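Local coordinates for protein C-type lectin domain family 4 member F (Mus musculus, PDB 6JJJ) that serves, through the C-type lectin domain in this fragment, as a Kupffer cell receptor with affinity for galactose and fucose, possibly in endocytosis, at residues Trp93-Gly98 against Gln133-Met138; Phe35-Arg40 against Glu49-Ser54; Asn117-His120 against Glu124-Asp127; Lys29-Asn34 against Gln68-Gln73. One frame throughout, in Å; residues are numbered along the deposited sequence.

Contact 1: Trp93-Gly98 against Gln133-Met138. With CA (calcium ion), chain H.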
# COMPACT_ATOMS: atom_id res chain seq x y z
N TRP A 93 -18.03 -25.71 -19.04
CA TRP A 93 -17.21 -24.59 -18.61
C TRP A 93 -16.33 -25.05 -17.45
O TRP A 93 -16.60 -26.06 -16.79
CB TRP A 93 -18.06 -23.41 -18.17
CG TRP A 93 -18.99 -22.89 -19.22
CD1 TRP A 93 -20.26 -23.31 -19.47
CD2 TRP A 93 -18.73 -21.83 -20.16
NE1 TRP A 93 -20.81 -22.59 -20.50
CE2 TRP A 93 -19.89 -21.68 -20.94
CE3 TRP A 93 -17.63 -21.01 -20.41
CZ2 TRP A 93 -19.98 -20.73 -21.96
CZ3 TRP A 93 -17.72 -20.08 -21.42
CH2 TRP A 93 -18.88 -19.95 -22.19
N ARG A 94 -15.27 -24.29 -17.19
CA ARG A 94 -14.39 -24.60 -16.07
C ARG A 94 -13.48 -23.41 -15.81
O ARG A 94 -13.08 -22.71 -16.74
CB ARG A 94 -13.55 -25.86 -16.35
N TRP A 95 -13.17 -23.19 -14.54
CA TRP A 95 -12.26 -22.12 -14.15
C TRP A 95 -10.83 -22.52 -14.46
O TRP A 95 -10.46 -23.70 -14.38
CB TRP A 95 -12.41 -21.79 -12.66
CG TRP A 95 -13.77 -21.24 -12.33
CD1 TRP A 95 -14.77 -21.87 -11.66
CD2 TRP A 95 -14.26 -19.94 -12.66
NE1 TRP A 95 -15.86 -21.05 -11.55
CE2 TRP A 95 -15.58 -19.85 -12.15
CE3 TRP A 95 -13.73 -18.84 -13.33
CZ2 TRP A 95 -16.36 -18.71 -12.30
CZ3 TRP A 95 -14.51 -17.70 -13.48
CH2 TRP A 95 -15.81 -17.65 -12.96
N VAL A 96 -10.02 -21.53 -14.82
CA VAL A 96 -8.63 -21.80 -15.19
C VAL A 96 -7.76 -22.04 -13.97
O VAL A 96 -6.72 -22.70 -14.08
CB VAL A 96 -8.08 -20.64 -16.04
CG1 VAL A 96 -8.01 -19.36 -15.22
CG2 VAL A 96 -6.73 -21.00 -16.62
N ASP A 97 -8.15 -21.52 -12.80
CA ASP A 97 -7.35 -21.71 -11.60
C ASP A 97 -7.52 -23.11 -11.01
O ASP A 97 -6.56 -23.68 -10.47
CB ASP A 97 -7.70 -20.66 -10.55
CG ASP A 97 -9.15 -20.75 -10.09
OD1 ASP A 97 -9.86 -21.67 -10.55
OD2 ASP A 97 -9.57 -19.90 -9.28
N GLY A 98 -8.72 -23.68 -11.12
CA GLY A 98 -8.98 -25.00 -10.56
C GLY A 98 -10.33 -25.13 -9.87
O GLY A 98 -10.86 -26.24 -9.76
N GLN A 133 -21.65 -6.09 -15.94
CA GLN A 133 -22.47 -6.25 -14.74
C GLN A 133 -22.95 -7.68 -14.56
O GLN A 133 -23.40 -8.02 -13.46
CB GLN A 133 -23.69 -5.32 -14.77
CG GLN A 133 -23.43 -3.95 -14.17
CD GLN A 133 -24.70 -3.30 -13.66
OE1 GLN A 133 -25.79 -3.87 -13.77
NE2 GLN A 133 -24.55 -2.15 -13.02
N GLN A 134 -22.87 -8.51 -15.59
CA GLN A 134 -23.16 -9.93 -15.50
C GLN A 134 -22.34 -10.59 -16.60
O GLN A 134 -21.95 -9.95 -17.58
CB GLN A 134 -24.66 -10.20 -15.65
CG GLN A 134 -25.51 -9.65 -14.48
CD GLN A 134 -26.85 -10.35 -14.35
OE1 GLN A 134 -27.47 -10.72 -15.34
NE2 GLN A 134 -27.35 -10.45 -13.12
N TRP A 135 -22.07 -11.88 -16.44
CA TRP A 135 -21.15 -12.55 -17.34
C TRP A 135 -21.68 -12.55 -18.77
O TRP A 135 -22.88 -12.44 -19.02
CB TRP A 135 -20.92 -14.00 -16.90
CG TRP A 135 -20.36 -14.13 -15.54
CD1 TRP A 135 -19.91 -13.12 -14.74
CD2 TRP A 135 -20.18 -15.34 -14.81
NE1 TRP A 135 -19.46 -13.63 -13.55
CE2 TRP A 135 -19.61 -14.99 -13.57
CE3 TRP A 135 -20.44 -16.68 -15.08
CZ2 TRP A 135 -19.30 -15.94 -12.60
CZ3 TRP A 135 -20.13 -17.62 -14.12
CH2 TRP A 135 -19.57 -17.25 -12.89
N ASN A 136 -20.75 -12.65 -19.72
CA ASN A 136 -21.10 -12.85 -21.12
C ASN A 136 -19.96 -13.62 -21.78
O ASN A 136 -18.80 -13.21 -21.67
CB ASN A 136 -21.33 -11.53 -21.85
CG ASN A 136 -21.44 -11.71 -23.36
OD1 ASN A 136 -22.04 -12.67 -23.84
ND2 ASN A 136 -20.85 -10.78 -24.11
N ASP A 137 -20.28 -14.74 -22.43
CA ASP A 137 -19.26 -15.45 -23.19
C ASP A 137 -18.92 -14.65 -24.45
O ASP A 137 -19.79 -13.99 -25.04
CB ASP A 137 -19.72 -16.87 -23.54
CG ASP A 137 -20.85 -16.91 -24.53
OD1 ASP A 137 -21.60 -15.92 -24.66
OD2 ASP A 137 -20.99 -17.96 -25.19
N MET A 138 -17.65 -14.68 -24.84
CA MET A 138 -17.14 -13.76 -25.84
C MET A 138 -16.06 -14.45 -26.66
O MET A 138 -15.49 -15.46 -26.25
CB MET A 138 -16.58 -12.49 -25.17
CG MET A 138 -16.02 -11.46 -26.11
SD MET A 138 -17.28 -10.86 -27.26
CE MET A 138 -16.27 -9.94 -28.41
CA CA H . -22.12 -13.58 -26.11
O HOH W 1 -23.24 -11.79 -26.98
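The indole of Trp95 turns its edge toward the face of Trp135: the six-membered rings stand at 87°, with centroids 5.5 Å apart. This is an offset edge-to-face pair, and the two side chains reach it from opposite directions. The benzo rim of Trp95 does the touching, its CZ2 lying 3.6 Å from CH2 of Trp135. Two residues along each segment, Trp93 brings CH2 to 3.5 Å from CB of Asp137; these side chains cross at about a right angle, and the ring meets the methylene rather than the carboxylate. Trp135, Asn136 and Asp137 form the WND motif of C-type lectin domains, in which the tryptophan enters the core while the next two residues turn to calcium. Asn136 OD1 binds the ion, and Asp137 grips it twice, through its backbone O at 2.6 Å and OD1 at 2.8 Å. With CG set between its own N and carbonyl carbon (chi1 69°), Asp137 turns OD1 to the same ion as its backbone O, and OD2 accepts a hydrogen bond from Asn117 N. Asp116 and Glu126 supply further ligands, and the O of a water lies 2.3 Å from the calcium. Trp110 adds edge-to-face contact to Trp135.

Contact 2: Phe35-Arg40 against Glu49-Ser54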
# COMPACT_ATOMS: atom_id res chain seq x y z
N PHE A 35 -5.77 -11.31 -3.34
CA PHE A 35 -5.41 -10.05 -3.96
C PHE A 35 -5.88 -10.04 -5.41
O PHE A 35 -5.76 -11.04 -6.13
CB PHE A 35 -3.90 -9.81 -3.90
CG PHE A 35 -3.42 -9.32 -2.56
CD1 PHE A 35 -3.49 -7.97 -2.23
CD2 PHE A 35 -2.90 -10.21 -1.63
CE1 PHE A 35 -3.05 -7.52 -1.00
CE2 PHE A 35 -2.46 -9.76 -0.40
CZ PHE A 35 -2.53 -8.42 -0.08
N TYR A 36 -6.44 -8.91 -5.84
CA TYR A 36 -6.97 -8.75 -7.18
C TYR A 36 -6.25 -7.62 -7.89
O TYR A 36 -5.91 -6.60 -7.28
CB TYR A 36 -8.47 -8.45 -7.15
CG TYR A 36 -9.30 -9.54 -6.52
CD1 TYR A 36 -9.38 -9.69 -5.14
CD2 TYR A 36 -10.02 -10.43 -7.31
CE1 TYR A 36 -10.14 -10.69 -4.58
CE2 TYR A 36 -10.79 -11.42 -6.76
CZ TYR A 36 -10.85 -11.56 -5.39
OH TYR A 36 -11.62 -12.56 -4.85
N TYR A 37 -5.99 -7.81 -9.18
CA TYR A 37 -5.35 -6.81 -10.02
C TYR A 37 -6.26 -6.48 -11.20
O TYR A 37 -6.57 -7.37 -12.01
CB TYR A 37 -3.98 -7.30 -10.52
CG TYR A 37 -3.31 -6.35 -11.49
CD1 TYR A 37 -2.50 -5.32 -11.04
CD2 TYR A 37 -3.49 -6.50 -12.86
CE1 TYR A 37 -1.88 -4.46 -11.93
CE2 TYR A 37 -2.88 -5.64 -13.75
CZ TYR A 37 -2.08 -4.62 -13.28
OH TYR A 37 -1.48 -3.77 -14.17
N PHE A 38 -6.66 -5.22 -11.31
CA PHE A 38 -7.48 -4.74 -12.42
C PHE A 38 -6.56 -4.06 -13.42
O PHE A 38 -5.91 -3.06 -13.10
CB PHE A 38 -8.57 -3.80 -11.91
CG PHE A 38 -9.52 -4.46 -10.96
CD1 PHE A 38 -9.19 -4.60 -9.62
CD2 PHE A 38 -10.73 -4.97 -11.39
CE1 PHE A 38 -10.05 -5.22 -8.73
CE2 PHE A 38 -11.60 -5.59 -10.51
CZ PHE A 38 -11.26 -5.71 -9.18
N SER A 39 -6.49 -4.61 -14.63
CA SER A 39 -5.46 -4.21 -15.57
C SER A 39 -5.71 -2.80 -16.09
O SER A 39 -6.84 -2.28 -16.09
CB SER A 39 -5.40 -5.19 -16.75
OG SER A 39 -6.57 -5.14 -17.53
N ARG A 40 -4.62 -2.16 -16.52
CA ARG A 40 -4.68 -0.85 -17.15
C ARG A 40 -4.59 -0.93 -18.67
O ARG A 40 -5.00 0.02 -19.36
CB ARG A 40 -3.57 0.05 -16.61
CG ARG A 40 -2.15 -0.42 -16.91
CD ARG A 40 -1.11 0.41 -16.15
NE ARG A 40 -0.50 -0.33 -15.05
CZ ARG A 40 0.58 -1.10 -15.18
NH1 ARG A 40 1.17 -1.23 -16.37
NH2 ARG A 40 1.08 -1.74 -14.13
N GLU A 49 -4.15 -14.15 -19.59
CA GLU A 49 -3.80 -15.24 -18.68
C GLU A 49 -2.29 -15.37 -18.54
O GLU A 49 -1.78 -15.58 -17.44
CB GLU A 49 -4.42 -16.55 -19.16
CG GLU A 49 -3.96 -17.78 -18.40
CD GLU A 49 -4.35 -17.74 -16.93
OE1 GLU A 49 -4.97 -16.75 -16.49
OE2 GLU A 49 -4.01 -18.70 -16.20
N LYS A 50 -1.56 -15.24 -19.65
CA LYS A 50 -0.10 -15.25 -19.58
C LYS A 50 0.41 -14.20 -18.60
O LYS A 50 1.40 -14.42 -17.90
CB LYS A 50 0.49 -15.03 -20.97
CG LYS A 50 0.13 -16.10 -22.00
CD LYS A 50 1.12 -17.26 -21.94
CE LYS A 50 0.72 -18.40 -22.87
NZ LYS A 50 0.67 -17.99 -24.30
N PHE A 51 -0.28 -13.06 -18.53
CA PHE A 51 0.10 -12.03 -17.56
C PHE A 51 -0.15 -12.52 -16.13
O PHE A 51 0.75 -12.52 -15.29
CB PHE A 51 -0.68 -10.73 -17.82
CG PHE A 51 -0.33 -9.61 -16.87
CD1 PHE A 51 -0.88 -9.57 -15.60
CD2 PHE A 51 0.54 -8.60 -17.25
CE1 PHE A 51 -0.56 -8.54 -14.72
CE2 PHE A 51 0.86 -7.58 -16.38
CZ PHE A 51 0.31 -7.55 -15.12
N CYS A 52 -1.40 -12.92 -15.84
CA CYS A 52 -1.72 -13.38 -14.49
C CYS A 52 -0.80 -14.51 -14.05
O CYS A 52 -0.42 -14.59 -12.87
CB CYS A 52 -3.18 -13.82 -14.41
SG CYS A 52 -4.43 -12.53 -14.78
N THR A 53 -0.43 -15.39 -14.98
CA THR A 53 0.53 -16.45 -14.66
C THR A 53 1.88 -15.86 -14.32
O THR A 53 2.50 -16.22 -13.31
CB THR A 53 0.66 -17.42 -15.84
OG1 THR A 53 0.96 -16.68 -17.03
CG2 THR A 53 -0.62 -18.22 -16.03
N SER A 54 2.36 -14.92 -15.15
CA SER A 54 3.66 -14.31 -14.89
C SER A 54 3.74 -13.79 -13.47
O SER A 54 4.77 -13.93 -12.80
CB SER A 54 3.91 -13.17 -15.88
OG SER A 54 3.17 -12.01 -15.52
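Tyr37 of the strand and Phe51 of the helix carry this contact alone, ring beside ring. Each holds its CG anti to its backbone nitrogen (chi1 175° for Tyr37, -179° for Phe51), which carries both rings out from their backbones; the side chains then cross at about a right angle. The nearest approach is CE2 of Tyr37 to CE1 of Phe51, 3.8 Å, and CZ of Phe51 is 4.0 Å from the same CE2. Although the planes differ by no more than 23°, the centroids are 5.5 Å apart: the rings scarcely overlap and meet obliquely through CE2 of Tyr37 and CE1 and CZ of Phe51. No hydrogen bond joins the segments. Beyond the ring, the hydroxyl OH of Tyr37 lies 3.1 Å above the plane of the Arg40 guanidinium, toward its rim, while NH1 of Arg40 bonds to Gln73 of a neighbouring subunit. On the helix, the hydroxyls fold back on the backbone, Thr53 OG1 to Lys50 O and Ser54 OG to Phe51 O. Trp146 meets the Phe51 ring as well, and Cys52 is in a disulfide with Cys148. A helix laid against the sheet of the terminal strands and tied by a disulfide to the last strand, 147-151, is a hallmark of the C-type lectin fold.

Contact 3: Asn117-His120 against Glu124-Asp127. With CA (calcium ion), chain G; CA (calcium ion), chain H.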
# COMPACT_ATOMS: atom_id res chain seq x y z
N ASN A 117 -22.95 -18.21 -27.11
CA ASN A 117 -21.97 -18.81 -28.01
C ASN A 117 -22.11 -18.24 -29.42
O ASN A 117 -22.08 -18.97 -30.42
CB ASN A 117 -22.08 -20.34 -28.03
CG ASN A 117 -20.81 -21.01 -28.49
OD1 ASN A 117 -19.71 -20.53 -28.19
ND2 ASN A 117 -20.94 -22.11 -29.21
N TRP A 118 -22.27 -16.92 -29.50
CA TRP A 118 -22.54 -16.26 -30.77
C TRP A 118 -21.41 -16.52 -31.76
O TRP A 118 -20.24 -16.67 -31.37
CB TRP A 118 -22.72 -14.76 -30.54
CG TRP A 118 -23.38 -14.04 -31.67
CD1 TRP A 118 -24.67 -14.17 -32.08
CD2 TRP A 118 -22.78 -13.07 -32.53
NE1 TRP A 118 -24.92 -13.34 -33.14
CE2 TRP A 118 -23.77 -12.65 -33.44
CE3 TRP A 118 -21.50 -12.51 -32.62
CZ2 TRP A 118 -23.52 -11.70 -34.43
CZ3 TRP A 118 -21.26 -11.56 -33.60
CH2 TRP A 118 -22.26 -11.17 -34.49
N ARG A 119 -21.76 -16.59 -33.04
CA ARG A 119 -20.78 -16.82 -34.10
C ARG A 119 -20.30 -15.47 -34.61
O ARG A 119 -21.07 -14.71 -35.20
CB ARG A 119 -21.39 -17.65 -35.23
CG ARG A 119 -20.37 -18.24 -36.19
CD ARG A 119 -20.07 -17.34 -37.38
NE ARG A 119 -19.10 -17.96 -38.29
CZ ARG A 119 -18.54 -17.35 -39.33
NH1 ARG A 119 -18.84 -16.09 -39.60
NH2 ARG A 119 -17.67 -18.01 -40.08
N HIS A 120 -19.02 -15.17 -34.39
CA HIS A 120 -18.48 -13.89 -34.82
C HIS A 120 -18.09 -13.94 -36.29
O HIS A 120 -17.95 -15.00 -36.89
CB HIS A 120 -17.28 -13.50 -33.96
CG HIS A 120 -17.64 -12.90 -32.64
ND1 HIS A 120 -17.41 -11.58 -32.34
CD2 HIS A 120 -18.24 -13.44 -31.55
CE1 HIS A 120 -17.84 -11.32 -31.11
NE2 HIS A 120 -18.35 -12.44 -30.61
N GLU A 124 -14.82 -16.64 -35.12
CA GLU A 124 -14.81 -17.57 -34.00
C GLU A 124 -16.15 -17.61 -33.26
O GLU A 124 -16.98 -16.71 -33.38
CB GLU A 124 -13.71 -17.21 -32.98
CG GLU A 124 -13.07 -15.83 -33.16
CD GLU A 124 -11.78 -15.68 -32.34
OE1 GLU A 124 -11.56 -16.48 -31.41
OE2 GLU A 124 -11.01 -14.73 -32.62
N ARG A 125 -16.33 -18.68 -32.50
CA ARG A 125 -17.44 -18.81 -31.57
C ARG A 125 -17.07 -18.02 -30.32
O ARG A 125 -16.12 -17.23 -30.31
CB ARG A 125 -17.72 -20.27 -31.28
CG ARG A 125 -18.10 -21.09 -32.51
CD ARG A 125 -19.36 -20.60 -33.18
NE ARG A 125 -19.87 -21.58 -34.12
CZ ARG A 125 -19.44 -21.72 -35.38
NH1 ARG A 125 -18.48 -20.93 -35.84
NH2 ARG A 125 -19.97 -22.64 -36.16
N GLU A 126 -17.81 -18.21 -29.23
CA GLU A 126 -17.52 -17.54 -27.96
C GLU A 126 -17.18 -18.58 -26.90
O GLU A 126 -18.04 -19.38 -26.51
CB GLU A 126 -18.71 -16.68 -27.53
CG GLU A 126 -19.03 -15.55 -28.49
CD GLU A 126 -20.09 -14.62 -27.96
OE1 GLU A 126 -21.01 -15.11 -27.27
OE2 GLU A 126 -20.01 -13.40 -28.22
N ASP A 127 -15.92 -18.58 -26.45
CA ASP A 127 -15.45 -19.53 -25.45
C ASP A 127 -14.72 -18.85 -24.29
O ASP A 127 -13.97 -19.51 -23.57
CB ASP A 127 -14.53 -20.57 -26.08
CG ASP A 127 -15.21 -21.37 -27.17
OD1 ASP A 127 -16.43 -21.59 -27.05
OD2 ASP A 127 -14.53 -21.78 -28.12
CA CA G . -18.42 -21.63 -25.92
CA CA H . -22.12 -13.58 -26.11
O HOH W 1 -23.24 -11.79 -26.98
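The paired calcium sites of the C-type lectin domain are organised here by Glu126, which Asn117, Trp118 and His120 meet from across the loop. Its OE1 binds one calcium at 2.2 Å and its backbone O binds the other at 2.4 Å, where OD1 of Asn117 and OD1 of Asp127 join it. NE2 of His120 donates to OE2 over 3.1 Å, with OE2 close to the imidazole plane and met on its anti side, whereas Trp118 N reaches OE1 from above the carboxylate plane, 63° out of it. These two bonds probably hold the rotation of the carboxylate, whose calcium is also bound by Asp116, the end of a QPD sequence associated with galactose-type C-type lectins, and by the WND residues Asn136 and Asp137. His120 is itself braced: its N bonds to Glu124 O at 2.7 Å, and CE3 of Trp118 sits 3.5 Å above one ring face, near the rim. Asn117 OD1 does double duty, binding calcium while accepting a bond from Glu126 N, which arrives above the carbonyl plane. Farther out, the exposed Arg125 lays one guanidinium face against CG of Arg119, its NH1 3.9 Å from Arg119 NE.

Contact 4: Lys29-Asn34 against Gln68-Gln73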
# COMPACT_ATOMS: atom_id res chain seq x y z
N LYS A 29 -5.34 -4.96 -5.25
CA LYS A 29 -6.31 -4.63 -4.20
C LYS A 29 -6.72 -5.89 -3.46
O LYS A 29 -6.96 -6.94 -4.07
CB LYS A 29 -7.53 -3.92 -4.79
CG LYS A 29 -7.33 -2.41 -4.93
CD LYS A 29 -6.37 -2.08 -6.07
CE LYS A 29 -6.16 -0.58 -6.25
NZ LYS A 29 -5.25 0.01 -5.23
N TYR A 30 -6.77 -5.79 -2.13
CA TYR A 30 -7.11 -6.92 -1.28
C TYR A 30 -8.62 -7.05 -1.11
O TYR A 30 -9.33 -6.04 -1.02
CB TYR A 30 -6.45 -6.77 0.09
CG TYR A 30 -6.86 -7.84 1.09
CD1 TYR A 30 -7.99 -7.68 1.88
CD2 TYR A 30 -6.11 -8.99 1.24
CE1 TYR A 30 -8.37 -8.65 2.79
CE2 TYR A 30 -6.48 -9.97 2.15
CZ TYR A 30 -7.61 -9.79 2.92
OH TYR A 30 -7.98 -10.76 3.83
N PHE A 31 -9.09 -8.29 -1.04
CA PHE A 31 -10.50 -8.55 -0.77
C PHE A 31 -10.65 -9.99 -0.29
O PHE A 31 -10.32 -10.92 -1.03
CB PHE A 31 -11.36 -8.30 -2.01
CG PHE A 31 -12.80 -8.71 -1.84
CD1 PHE A 31 -13.72 -7.84 -1.27
CD2 PHE A 31 -13.23 -9.96 -2.24
CE1 PHE A 31 -15.04 -8.22 -1.10
CE2 PHE A 31 -14.55 -10.34 -2.07
CZ PHE A 31 -15.45 -9.47 -1.51
N ASN A 32 -11.13 -10.15 0.94
CA ASN A 32 -11.53 -11.44 1.50
C ASN A 32 -10.55 -12.56 1.14
O ASN A 32 -10.90 -13.56 0.51
CB ASN A 32 -12.95 -11.80 1.06
CG ASN A 32 -14.01 -11.20 1.97
OD1 ASN A 32 -13.75 -10.92 3.14
ND2 ASN A 32 -15.21 -11.02 1.44
N GLY A 33 -9.30 -12.37 1.56
CA GLY A 33 -8.28 -13.39 1.52
C GLY A 33 -7.38 -13.35 0.30
O GLY A 33 -6.21 -13.74 0.41
N ASN A 34 -7.88 -12.88 -0.83
CA ASN A 34 -7.11 -12.86 -2.07
C ASN A 34 -6.77 -11.43 -2.47
O ASN A 34 -7.39 -10.46 -2.01
CB ASN A 34 -7.87 -13.57 -3.20
CG ASN A 34 -8.19 -15.02 -2.86
OD1 ASN A 34 -7.31 -15.89 -2.92
ND2 ASN A 34 -9.44 -15.29 -2.52
N GLN A 68 -18.39 -11.40 -6.45
CA GLN A 68 -18.73 -10.78 -7.73
C GLN A 68 -19.06 -9.31 -7.55
O GLN A 68 -18.72 -8.48 -8.41
CB GLN A 68 -19.91 -11.52 -8.39
CG GLN A 68 -20.38 -10.85 -9.67
CD GLN A 68 -20.78 -11.83 -10.76
OE1 GLN A 68 -20.68 -13.05 -10.59
NE2 GLN A 68 -21.23 -11.31 -11.89
N ALA A 69 -19.73 -8.96 -6.45
CA ALA A 69 -20.03 -7.55 -6.20
C ALA A 69 -18.75 -6.73 -6.17
O ALA A 69 -18.65 -5.69 -6.83
CB ALA A 69 -20.80 -7.40 -4.89
N PHE A 70 -17.74 -7.21 -5.43
CA PHE A 70 -16.46 -6.52 -5.39
C PHE A 70 -15.95 -6.23 -6.79
O PHE A 70 -15.58 -5.09 -7.11
CB PHE A 70 -15.44 -7.36 -4.62
CG PHE A 70 -14.05 -6.84 -4.71
CD1 PHE A 70 -13.69 -5.67 -4.08
CD2 PHE A 70 -13.10 -7.53 -5.45
CE1 PHE A 70 -12.40 -5.19 -4.18
CE2 PHE A 70 -11.80 -7.05 -5.55
CZ PHE A 70 -11.45 -5.88 -4.91
N LEU A 71 -15.95 -7.24 -7.66
CA LEU A 71 -15.56 -7.03 -9.05
C LEU A 71 -16.44 -5.97 -9.69
O LEU A 71 -15.94 -4.97 -10.22
CB LEU A 71 -15.65 -8.35 -9.82
CG LEU A 71 -14.55 -9.40 -9.65
CD1 LEU A 71 -13.20 -8.86 -10.10
CD2 LEU A 71 -14.49 -9.89 -8.21
N VAL A 72 -17.76 -6.17 -9.66
CA VAL A 72 -18.67 -5.31 -10.41
C VAL A 72 -18.44 -3.85 -10.07
O VAL A 72 -18.34 -3.00 -10.97
CB VAL A 72 -20.13 -5.73 -10.14
CG1 VAL A 72 -21.09 -4.68 -10.66
CG2 VAL A 72 -20.43 -7.08 -10.78
N GLN A 73 -18.36 -3.51 -8.78
CA GLN A 73 -18.22 -2.10 -8.43
C GLN A 73 -16.83 -1.56 -8.75
O GLN A 73 -16.66 -0.34 -8.88
CB GLN A 73 -18.49 -1.85 -6.94
CG GLN A 73 -19.02 -3.03 -6.16
CD GLN A 73 -19.63 -2.61 -4.83
OE1 GLN A 73 -19.04 -2.80 -3.77
NE2 GLN A 73 -20.83 -2.05 -4.89
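Phe31 and Phe70 lie face against face, each displaced along the other so that the methylene of one covers the ring of its partner. Their planes are 11° apart and their centroids 4.4 Å, the geometry of an offset (parallel-displaced) stack. CB of Phe31 is 3.7 Å from the centroid of the Phe70 ring, and CB of Phe70 stands equally far from the centroid of the Phe31 ring. Two CH-pi contacts therefore flank the stack, and the closest ring atoms, CD1 of each residue, are 3.6 Å apart. What permits this reciprocal overlap is that both side chains are extended, CG opposite the backbone N (chi1 173° for Phe31 and much the same for Phe70). Strand 29-31 and helix 68-73 run at 151° to each other, their axes coming no closer than 10.7 Å. At the edge of the Phe70 ring, CB of Lys29 approaches CZ to 4.4 Å. The opposite face of Phe31 is met near its rim by CB of Asn32, as the chain enters the type I' turn Phe31-Asn34 that links the first two strands. Tyr36 meets the Phe70 ring in the same chain, and Arg40 of a neighbouring subunit packs on it. With no hydrogen bond or salt bridge between strand and helix, their hold on each other is dispersive and aromatic, and the stack is probably what gives it direction.

From the N terminus, contact 4 opens first, at 29-34, and closes at 68-73. Within that span contact 2 makes a shorter loop, from 35-40 to 49-54; the two share the hairpin of strands 28-31 and 34-38 and attach helices 65-75 and 45-54 to the same sheet. Contact 1 then joins 93-98 to 133-138, and its span encloses contact 3, a tight loop from 117-120 to 124-127. No spans cross. Contacts 1 and 3 share one calcium, bound by Asp137 and Glu126, and are also joined by a probable hydrogen bond from Asn117 N to Asp137 OD2. Contact 1, touching all three others, bridges the calcium-binding loops and the terminal-strand sheet with its helices.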